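Local coordinates for putative peptidase (Chlamydophila abortus, PDB 3CE2), which is a putative zinc metallopeptidase of the M3B family that probably acts as an oligopeptidase, degrading small bioactive peptides, at residues Asn274-Thr279 with Asp573-Ile578; Pro126-Leu131 with Lys154-Ser159; Gln218-Glu223 with Tyr317-Gln322. All coordinates share one frame; numbering follows the deposited sequence.

Interaction 1: Asn274-Thr279 with Asp573-Ile578; sequences NNIPTT and DFPLEI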
loop_
_atom_site.group_PDB
_atom_site.type_symbol
_atom_site.label_atom_id
_atom_site.label_comp_id
_atom_site.label_asym_id
_atom_site.label_seq_id
_atom_site.Cartn_x
_atom_site.Cartn_y
_atom_site.Cartn_z
ATOM N N ASN A 274 6.952 12.345 5.758
ATOM C CA ASN A 274 6.039 11.868 6.785
ATOM C C ASN A 274 6.529 12.143 8.190
ATOM O O ASN A 274 5.919 11.696 9.164
ATOM C CB ASN A 274 5.857 10.371 6.639
ATOM C CG ASN A 274 4.834 10.022 5.608
ATOM O OD1 ASN A 274 4.947 8.991 4.940
ATOM N ND2 ASN A 274 3.805 10.868 5.475
ATOM N N ASN A 275 7.648 12.853 8.288
ATOM C CA ASN A 275 8.217 13.183 9.574
ATOM C C ASN A 275 8.505 11.966 10.462
ATOM O O ASN A 275 8.167 11.958 11.644
ATOM C CB ASN A 275 7.282 14.105 10.320
ATOM C CG ASN A 275 7.969 14.772 11.461
ATOM O OD1 ASN A 275 9.197 14.771 11.519
ATOM N ND2 ASN A 275 7.203 15.337 12.387
ATOM N N ILE A 276 9.135 10.940 9.905
ATOM C CA ILE A 276 9.444 9.758 10.683
ATOM C C ILE A 276 10.891 9.800 11.193
ATOM O O ILE A 276 11.823 10.046 10.426
ATOM C CB ILE A 276 9.243 8.511 9.837
ATOM C CG1 ILE A 276 7.920 8.618 9.058
ATOM C CG2 ILE A 276 9.359 7.229 10.698
ATOM C CD1 ILE A 276 6.766 8.030 9.749
ATOM N N PRO A 277 11.083 9.594 12.506
ATOM C CA PRO A 277 12.443 9.564 13.037
ATOM C C PRO A 277 13.141 8.311 12.530
ATOM O O PRO A 277 12.526 7.247 12.482
ATOM C CB PRO A 277 12.235 9.477 14.569
ATOM C CG PRO A 277 10.807 9.781 14.795
ATOM C CD PRO A 277 10.073 9.383 13.555
ATOM N N THR A 278 14.414 8.429 12.168
ATOM C CA THR A 278 15.132 7.280 11.629
ATOM C C THR A 278 15.103 6.151 12.645
ATOM O O THR A 278 15.194 4.965 12.292
ATOM C CB THR A 278 16.598 7.594 11.293
ATOM O OG1 THR A 278 17.373 7.554 12.492
ATOM C CG2 THR A 278 16.743 8.959 10.628
ATOM N N THR A 279 14.954 6.502 13.912
ATOM C CA THR A 279 15.047 5.460 14.916
ATOM C C THR A 279 13.888 4.485 14.802
ATOM O O THR A 279 13.996 3.326 15.175
ATOM C CB THR A 279 15.146 6.028 16.335
ATOM O OG1 THR A 279 13.921 6.694 16.670
ATOM C CG2 THR A 279 16.313 7.013 16.419
ATOM N N ASP A 573 -2.884 14.959 10.773
ATOM C CA ASP A 573 -1.617 15.185 11.411
ATOM C C ASP A 573 -0.637 14.215 10.770
ATOM O O ASP A 573 -1.032 13.392 9.949
ATOM C CB ASP A 573 -1.770 14.894 12.897
ATOM C CG ASP A 573 -0.770 15.651 13.768
ATOM O OD1 ASP A 573 0.226 16.226 13.265
ATOM O OD2 ASP A 573 -0.991 15.656 14.995
ATOM N N PHE A 574 0.634 14.305 11.139
ATOM C CA PHE A 574 1.616 13.303 10.748
ATOM C C PHE A 574 1.165 11.931 11.191
ATOM O O PHE A 574 0.588 11.779 12.265
ATOM C CB PHE A 574 2.984 13.644 11.341
ATOM C CG PHE A 574 3.553 14.925 10.799
ATOM C CD1 PHE A 574 3.879 15.035 9.440
ATOM C CD2 PHE A 574 3.701 16.042 11.616
ATOM C CE1 PHE A 574 4.370 16.222 8.922
ATOM C CE2 PHE A 574 4.204 17.233 11.092
ATOM C CZ PHE A 574 4.529 17.323 9.753
ATOM N N PRO A 575 1.423 10.920 10.362
ATOM C CA PRO A 575 0.903 9.562 10.639
ATOM C C PRO A 575 1.257 8.984 12.016
ATOM O O PRO A 575 0.413 8.334 12.635
ATOM C CB PRO A 575 1.510 8.703 9.524
ATOM C CG PRO A 575 2.623 9.563 8.891
ATOM C CD PRO A 575 2.219 10.994 9.120
ATOM N N LEU A 576 2.478 9.196 12.502
ATOM C CA LEU A 576 2.804 8.644 13.826
ATOM C C LEU A 576 2.027 9.359 14.920
ATOM O O LEU A 576 1.609 8.732 15.905
ATOM C CB LEU A 576 4.302 8.674 14.132
ATOM C CG LEU A 576 5.237 7.885 13.202
ATOM C CD1 LEU A 576 6.667 8.020 13.671
ATOM C CD2 LEU A 576 4.834 6.402 12.997
ATOM N N GLU A 577 1.839 10.666 14.751
ATOM C CA GLU A 577 1.033 11.440 15.686
ATOM C C GLU A 577 -0.411 10.958 15.706
ATOM O O GLU A 577 -0.980 10.767 16.783
ATOM C CB GLU A 577 1.119 12.933 15.398
ATOM C CG GLU A 577 2.481 13.487 15.757
ATOM C CD GLU A 577 2.821 13.201 17.225
ATOM O OE1 GLU A 577 1.957 13.484 18.098
ATOM O OE2 GLU A 577 3.932 12.670 17.505
ATOM N N ILE A 578 -0.988 10.725 14.529
ATOM C CA ILE A 578 -2.340 10.182 14.457
ATOM C C ILE A 578 -2.418 8.869 15.223
ATOM O O ILE A 578 -3.372 8.588 15.941
ATOM C CB ILE A 578 -2.759 9.898 13.024
ATOM C CG1 ILE A 578 -3.137 11.198 12.320
ATOM C CG2 ILE A 578 -3.942 8.932 13.009
ATOM C CD1 ILE A 578 -3.442 11.006 10.802
#
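N275 lays its CB over one face of the F574 ring, 3.8 Å from the ring centroid and 18° off its normal, a CH-pi contact. With CG swung anti to the backbone N (chi1 -164°), the amide continues across the ring, ND2 approaching F574 CD2 at 3.7 Å while the amide and ring planes stand 70° apart. The main chain can turn here because N275, at positive phi, is the C' residue of a Schellman motif ending helix 266-271, a place that asparagine tolerates well. F574 is the N-cap of helix 575-581, and P575, which has no N-H to offer, suits the first turn. N274 crosses this proline at about a right angle, its ND2 3.8 Å from P575 CG. Farther along, I276 CD1 rests 3.8 Å from L576 CG, and P277 CD touches L576 CD1. R157 and an edge-to-face F150 also border the F574 ring, and P575 lies about 12 Å, side chain to side chain, from the zinc ligand E430. Carbon packing and the CH-pi contact are joined by amide and carbonyl atoms resting on carbon, without a polar bond across the pair, so a helix end and a helix start are held by shape and burial.

Interaction 2: Pro126-Leu131 with Lys154-Ser159; sequences PALTSL and KIFRLS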
loop_
_atom_site.group_PDB
_atom_site.type_symbol
_atom_site.label_atom_id
_atom_site.label_comp_id
_atom_site.label_asym_id
_atom_site.label_seq_id
_atom_site.Cartn_x
_atom_site.Cartn_y
_atom_site.Cartn_z
ATOM N N PRO A 126 6.489 25.957 -4.787
ATOM C CA PRO A 126 7.825 26.530 -4.587
ATOM C C PRO A 126 7.814 27.988 -4.110
ATOM O O PRO A 126 8.785 28.428 -3.480
ATOM C CB PRO A 126 8.491 26.401 -5.971
ATOM C CG PRO A 126 7.373 26.363 -6.933
ATOM C CD PRO A 126 6.130 25.855 -6.212
ATOM N N ALA A 127 6.743 28.731 -4.400
ATOM C CA ALA A 127 6.629 30.102 -3.874
ATOM C C ALA A 127 6.526 30.078 -2.350
ATOM O O ALA A 127 7.090 30.943 -1.676
ATOM C CB ALA A 127 5.431 30.828 -4.468
ATOM N N LEU A 128 5.807 29.078 -1.820
ATOM C CA LEU A 128 5.664 28.884 -0.379
ATOM C C LEU A 128 6.943 28.414 0.285
ATOM O O LEU A 128 7.373 29.002 1.275
ATOM C CB LEU A 128 4.545 27.901 -0.067
ATOM C CG LEU A 128 3.155 28.427 -0.412
ATOM C CD1 LEU A 128 2.064 27.319 -0.422
ATOM C CD2 LEU A 128 2.814 29.523 0.560
ATOM N N THR A 129 7.552 27.360 -0.248
ATOM C CA THR A 129 8.763 26.834 0.351
ATOM C C THR A 129 9.899 27.836 0.298
ATOM O O THR A 129 10.902 27.661 0.980
ATOM C CB THR A 129 9.241 25.512 -0.287
ATOM O OG1 THR A 129 9.475 25.708 -1.688
ATOM C CG2 THR A 129 8.205 24.449 -0.091
ATOM N N SER A 130 9.754 28.895 -0.487
ATOM C CA SER A 130 10.807 29.906 -0.498
ATOM C C SER A 130 10.514 31.228 0.270
ATOM O O SER A 130 11.284 32.177 0.158
ATOM C CB SER A 130 11.245 30.190 -1.930
ATOM O OG SER A 130 10.192 30.826 -2.612
ATOM N N LEU A 131 9.428 31.295 1.042
ATOM C CA LEU A 131 9.233 32.401 1.992
ATOM C C LEU A 131 10.289 32.384 3.092
ATOM O O LEU A 131 10.816 31.326 3.427
ATOM C CB LEU A 131 7.872 32.282 2.654
ATOM C CG LEU A 131 6.784 32.259 1.609
ATOM C CD1 LEU A 131 5.449 32.257 2.264
ATOM C CD2 LEU A 131 6.966 33.495 0.729
ATOM N N LYS A 154 3.251 20.899 6.490
ATOM C CA LYS A 154 3.814 19.930 5.541
ATOM C C LYS A 154 4.559 20.614 4.405
ATOM O O LYS A 154 5.546 20.102 3.922
ATOM C CB LYS A 154 2.721 19.058 4.935
ATOM C CG LYS A 154 2.500 17.728 5.632
ATOM C CD LYS A 154 1.343 16.923 4.962
ATOM C CE LYS A 154 0.018 17.752 4.872
ATOM N NZ LYS A 154 -1.142 17.065 4.212
ATOM N N ILE A 155 4.082 21.761 3.957
ATOM C CA ILE A 155 4.761 22.434 2.871
ATOM C C ILE A 155 5.960 23.265 3.296
ATOM O O ILE A 155 6.985 23.247 2.634
ATOM C CB ILE A 155 3.825 23.299 2.096
ATOM C CG1 ILE A 155 2.808 22.401 1.358
ATOM C CG2 ILE A 155 4.645 24.188 1.161
ATOM C CD1 ILE A 155 1.641 23.169 0.706
ATOM N N PHE A 156 5.836 23.999 4.395
ATOM C CA PHE A 156 6.932 24.842 4.901
ATOM C C PHE A 156 8.102 24.024 5.461
ATOM O O PHE A 156 9.217 24.511 5.542
ATOM C CB PHE A 156 6.440 25.808 5.995
ATOM C CG PHE A 156 5.424 26.844 5.533
ATOM C CD1 PHE A 156 5.600 27.557 4.359
ATOM C CD2 PHE A 156 4.318 27.133 6.313
ATOM C CE1 PHE A 156 4.675 28.527 3.951
ATOM C CE2 PHE A 156 3.393 28.085 5.908
ATOM C CZ PHE A 156 3.584 28.788 4.714
ATOM N N ARG A 157 7.856 22.785 5.859
ATOM C CA ARG A 157 8.944 21.967 6.376
ATOM C C ARG A 157 10.010 21.714 5.312
ATOM O O ARG A 157 11.132 21.304 5.623
ATOM C CB ARG A 157 8.408 20.628 6.926
ATOM C CG ARG A 157 8.047 20.720 8.400
ATOM C CD ARG A 157 7.324 19.480 8.935
ATOM N NE ARG A 157 8.254 18.421 9.315
ATOM C CZ ARG A 157 8.542 17.386 8.543
ATOM N NH1 ARG A 157 7.941 17.261 7.350
ATOM N NH2 ARG A 157 9.417 16.484 8.976
ATOM N N LEU A 158 9.653 21.948 4.056
ATOM C CA LEU A 158 10.539 21.628 2.939
ATOM C C LEU A 158 11.531 22.750 2.638
ATOM O O LEU A 158 12.477 22.575 1.875
ATOM C CB LEU A 158 9.723 21.263 1.683
ATOM C CG LEU A 158 9.019 19.896 1.800
ATOM C CD1 LEU A 158 8.109 19.554 0.613
ATOM C CD2 LEU A 158 10.036 18.806 2.066
ATOM N N SER A 159 11.303 23.900 3.249
ATOM C CA SER A 159 12.146 25.073 3.053
ATOM C C SER A 159 13.612 24.783 3.393
ATOM O O SER A 159 14.507 25.163 2.649
ATOM C CB SER A 159 11.637 26.211 3.942
ATOM O OG SER A 159 11.728 25.828 5.317
#
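The F156 ring presents its CD1-CE1 edge to L128, whose backbone O lies near the ring plane, 3.8 Å from CE1. The methyl L131 CD1 comes to CE1 obliquely, and L128 CD2 reaches the same carbon at 4.0 Å, the two side chains slanting past each other. Beyond the pair, helix 133-141 supplies I136, H139 and L140 around the ring. This is helix-end packing in the N-terminal, all-helical part of the chain: the last turn of helix 124-129 is set against the end of helix 149-156, where a type I beta turn from F156 to S159 carries the chain onward. A large flat phenylalanine suits its place because it can touch both the backbone and the leucines of the neighbouring segment while staying buried. L128 CB also packs 3.9 Å from I155 CG2. T129 crosses I155 at about a right angle. Its chi1 of 59° sends CG2 anti to the carbonyl carbon, and the methyl touches I155 CG2 at 3.8 Å and L158 CB at 3.9 Å and faces the carbonyl O of I155. A beta-branched threonine does this well, presenting a methyl to the neighbour while its hydroxyl faces the carbonyls of its own helix, with only weak bonds there. The two chains come nearest at T129 and S159, whose CA atoms are 4.7 Å apart; S159 offers a small side chain, and its CA makes a weak CA-H...O contact with T129 O. F156 O accepts from two donors of S159, the backbone N and the hydroxyl, and S159 OG sits 2.8 Å from that oxygen at a C=O...donor angle of 171°.

Interaction 3: Gln218-Glu223 with Tyr317-Gln322; sequences QSTDRE and YAPLSQ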
loop_
_atom_site.group_PDB
_atom_site.type_symbol
_atom_site.label_atom_id
_atom_site.label_comp_id
_atom_site.label_asym_id
_atom_site.label_seq_id
_atom_site.Cartn_x
_atom_site.Cartn_y
_atom_site.Cartn_z
ATOM N N GLN A 218 3.310 -22.056 -4.813
ATOM C CA GLN A 218 2.234 -22.555 -3.975
ATOM C C GLN A 218 1.865 -23.964 -4.351
ATOM O O GLN A 218 0.855 -24.478 -3.879
ATOM C CB GLN A 218 0.995 -21.680 -4.113
ATOM C CG GLN A 218 0.824 -20.689 -2.999
ATOM C CD GLN A 218 0.158 -19.439 -3.495
ATOM O OE1 GLN A 218 -0.208 -19.355 -4.674
ATOM N NE2 GLN A 218 0.007 -18.451 -2.622
ATOM N N SER A 219 2.659 -24.587 -5.217
ATOM C CA SER A 219 2.290 -25.905 -5.689
ATOM C C SER A 219 2.348 -26.965 -4.605
ATOM O O SER A 219 2.932 -26.798 -3.523
ATOM C CB SER A 219 3.152 -26.353 -6.857
ATOM O OG SER A 219 2.797 -27.671 -7.248
ATOM N N THR A 220 1.756 -28.086 -4.946
ATOM C CA THR A 220 1.623 -29.193 -4.055
ATOM C C THR A 220 2.720 -30.205 -4.373
ATOM O O THR A 220 3.031 -31.082 -3.577
ATOM C CB THR A 220 0.230 -29.767 -4.266
ATOM O OG1 THR A 220 -0.417 -29.873 -3.002
ATOM C CG2 THR A 220 0.235 -31.096 -5.081
ATOM N N ASP A 221 3.335 -30.035 -5.539
ATOM C CA ASP A 221 4.393 -30.912 -6.007
ATOM C C ASP A 221 5.744 -30.273 -5.681
ATOM O O ASP A 221 6.156 -29.285 -6.290
ATOM C CB ASP A 221 4.206 -31.128 -7.512
ATOM C CG ASP A 221 5.240 -32.064 -8.127
ATOM O OD1 ASP A 221 6.423 -32.057 -7.701
ATOM O OD2 ASP A 221 4.859 -32.791 -9.071
ATOM N N ARG A 222 6.433 -30.820 -4.697
ATOM C CA ARG A 222 7.694 -30.228 -4.282
ATOM C C ARG A 222 8.698 -30.053 -5.419
ATOM O O ARG A 222 9.509 -29.129 -5.395
ATOM C CB ARG A 222 8.336 -31.016 -3.148
ATOM C CG ARG A 222 9.292 -30.160 -2.342
ATOM C CD ARG A 222 10.125 -30.964 -1.384
ATOM N NE ARG A 222 11.018 -30.098 -0.621
ATOM C CZ ARG A 222 11.977 -30.540 0.181
ATOM N NH1 ARG A 222 12.163 -31.844 0.321
ATOM N NH2 ARG A 222 12.750 -29.686 0.831
ATOM N N GLU A 223 8.652 -30.932 -6.411
ATOM C CA GLU A 223 9.660 -30.923 -7.473
ATOM C C GLU A 223 9.473 -29.707 -8.388
ATOM O O GLU A 223 10.450 -29.122 -8.885
ATOM C CB GLU A 223 9.584 -32.214 -8.294
ATOM C CG GLU A 223 10.703 -32.385 -9.317
ATOM C CD GLU A 223 12.071 -32.681 -8.682
ATOM O OE1 GLU A 223 12.147 -32.985 -7.461
ATOM O OE2 GLU A 223 13.080 -32.610 -9.419
ATOM N N TYR A 317 5.952 -21.538 0.883
ATOM C CA TYR A 317 4.551 -21.257 0.559
ATOM C C TYR A 317 3.744 -22.501 0.206
ATOM O O TYR A 317 2.593 -22.412 -0.208
ATOM C CB TYR A 317 4.422 -20.148 -0.506
ATOM C CG TYR A 317 5.136 -18.859 -0.108
ATOM C CD1 TYR A 317 4.647 -18.047 0.918
ATOM C CD2 TYR A 317 6.313 -18.471 -0.741
ATOM C CE1 TYR A 317 5.318 -16.878 1.295
ATOM C CE2 TYR A 317 6.992 -17.314 -0.377
ATOM C CZ TYR A 317 6.496 -16.517 0.636
ATOM O OH TYR A 317 7.191 -15.366 0.992
ATOM N N ALA A 318 4.347 -23.670 0.390
ATOM C CA ALA A 318 3.641 -24.935 0.211
ATOM C C ALA A 318 2.417 -24.971 1.112
ATOM O O ALA A 318 2.462 -24.472 2.236
ATOM C CB ALA A 318 4.558 -26.081 0.554
ATOM N N PRO A 319 1.319 -25.567 0.641
ATOM C CA PRO A 319 0.153 -25.654 1.514
ATOM C C PRO A 319 0.272 -26.835 2.481
ATOM O O PRO A 319 0.951 -27.813 2.180
ATOM C CB PRO A 319 -1.012 -25.897 0.544
ATOM C CG PRO A 319 -0.399 -26.036 -0.819
ATOM C CD PRO A 319 1.079 -26.209 -0.653
ATOM N N LEU A 320 -0.386 -26.735 3.630
ATOM C CA LEU A 320 -0.391 -27.814 4.605
ATOM C C LEU A 320 -1.633 -28.664 4.474
ATOM O O LEU A 320 -1.597 -29.860 4.745
ATOM C CB LEU A 320 -0.313 -27.260 6.013
ATOM C CG LEU A 320 1.093 -27.119 6.585
ATOM C CD1 LEU A 320 2.023 -26.640 5.541
ATOM C CD2 LEU A 320 1.102 -26.147 7.755
ATOM N N SER A 321 -2.738 -28.052 4.064
ATOM C CA SER A 321 -4.006 -28.773 3.991
ATOM C C SER A 321 -4.780 -28.340 2.771
ATOM O O SER A 321 -4.375 -27.420 2.084
ATOM C CB SER A 321 -4.849 -28.544 5.251
ATOM O OG SER A 321 -5.236 -27.183 5.382
ATOM N N GLN A 322 -5.904 -29.001 2.521
ATOM C CA GLN A 322 -6.655 -28.783 1.303
ATOM C C GLN A 322 -8.144 -28.587 1.589
ATOM O O GLN A 322 -8.562 -27.531 2.072
ATOM C CB GLN A 322 -6.435 -29.970 0.376
ATOM C CG GLN A 322 -7.022 -29.815 -1.004
ATOM C CD GLN A 322 -6.936 -31.109 -1.797
ATOM O OE1 GLN A 322 -7.785 -31.388 -2.642
ATOM N NE2 GLN A 322 -5.912 -31.913 -1.514
#
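Q218 and A318 bring the two backbones nearest, with CA atoms 5.0 Å apart, where the chain leaving helix 210-217 passes a stretch, 317-322, that has no regular helix or strand. The first segment then folds into two small local motifs. S219 OG accepts from D221 N at 3.0 Å with a nearly straight N-H...O angle of 171°, an ST turn, and D221 caps helix 222-237 by taking the N-H of E223 on OD1 at 2.8 Å. Serine and aspartate suit these places because short polar side chains can bend back to the main chain. Across the contact, the chain of Q218, bent at chi2, lays CG 3.7 Å from Y317 O, alongside the start of the tyrosine, whose ring leads off toward helix 451-487. The P319 ring settles against two carbonyls, CG 3.7 Å from Q218 O and CD 3.5 Å from S219 O. S219 O also accepts from R225; separately, A318 O accepts from K302. R222, at the start of helix 222-237, forms a salt bridge with D315, close to the zinc-binding D310 and H312. A bound zinc ion lies about 6 Å from the side chain of S219. Neither hydrogen bond nor salt bridge joins the two segments: the proline carbons lie against carbonyl oxygens by van der Waals packing, while the firmer bonds lie inside the first segment or run to neighbouring helices.

Overall arrangement
From the N terminus, interaction 2 comes first and closes a short helical loop of 22 residues between 131 and 154. The next two overlap: interaction 3 opens at 218, interaction 1 opens at 274, interaction 3 closes at 322 and interaction 1 closes at 578, so they cross. Interaction 1 closes a long, mainly helical stretch that includes H402, H406 and E430. Interactions 1 and 2 touch through R157, which packs on both N275 and F574, joining the N-terminal helices to the peptidase part. Interaction 3, across the chain's centre and about 40 Å from interaction 1 between centres, ties the turn between helices 210-217 and 222-237 to the loop between helices 292-306 and 330-340.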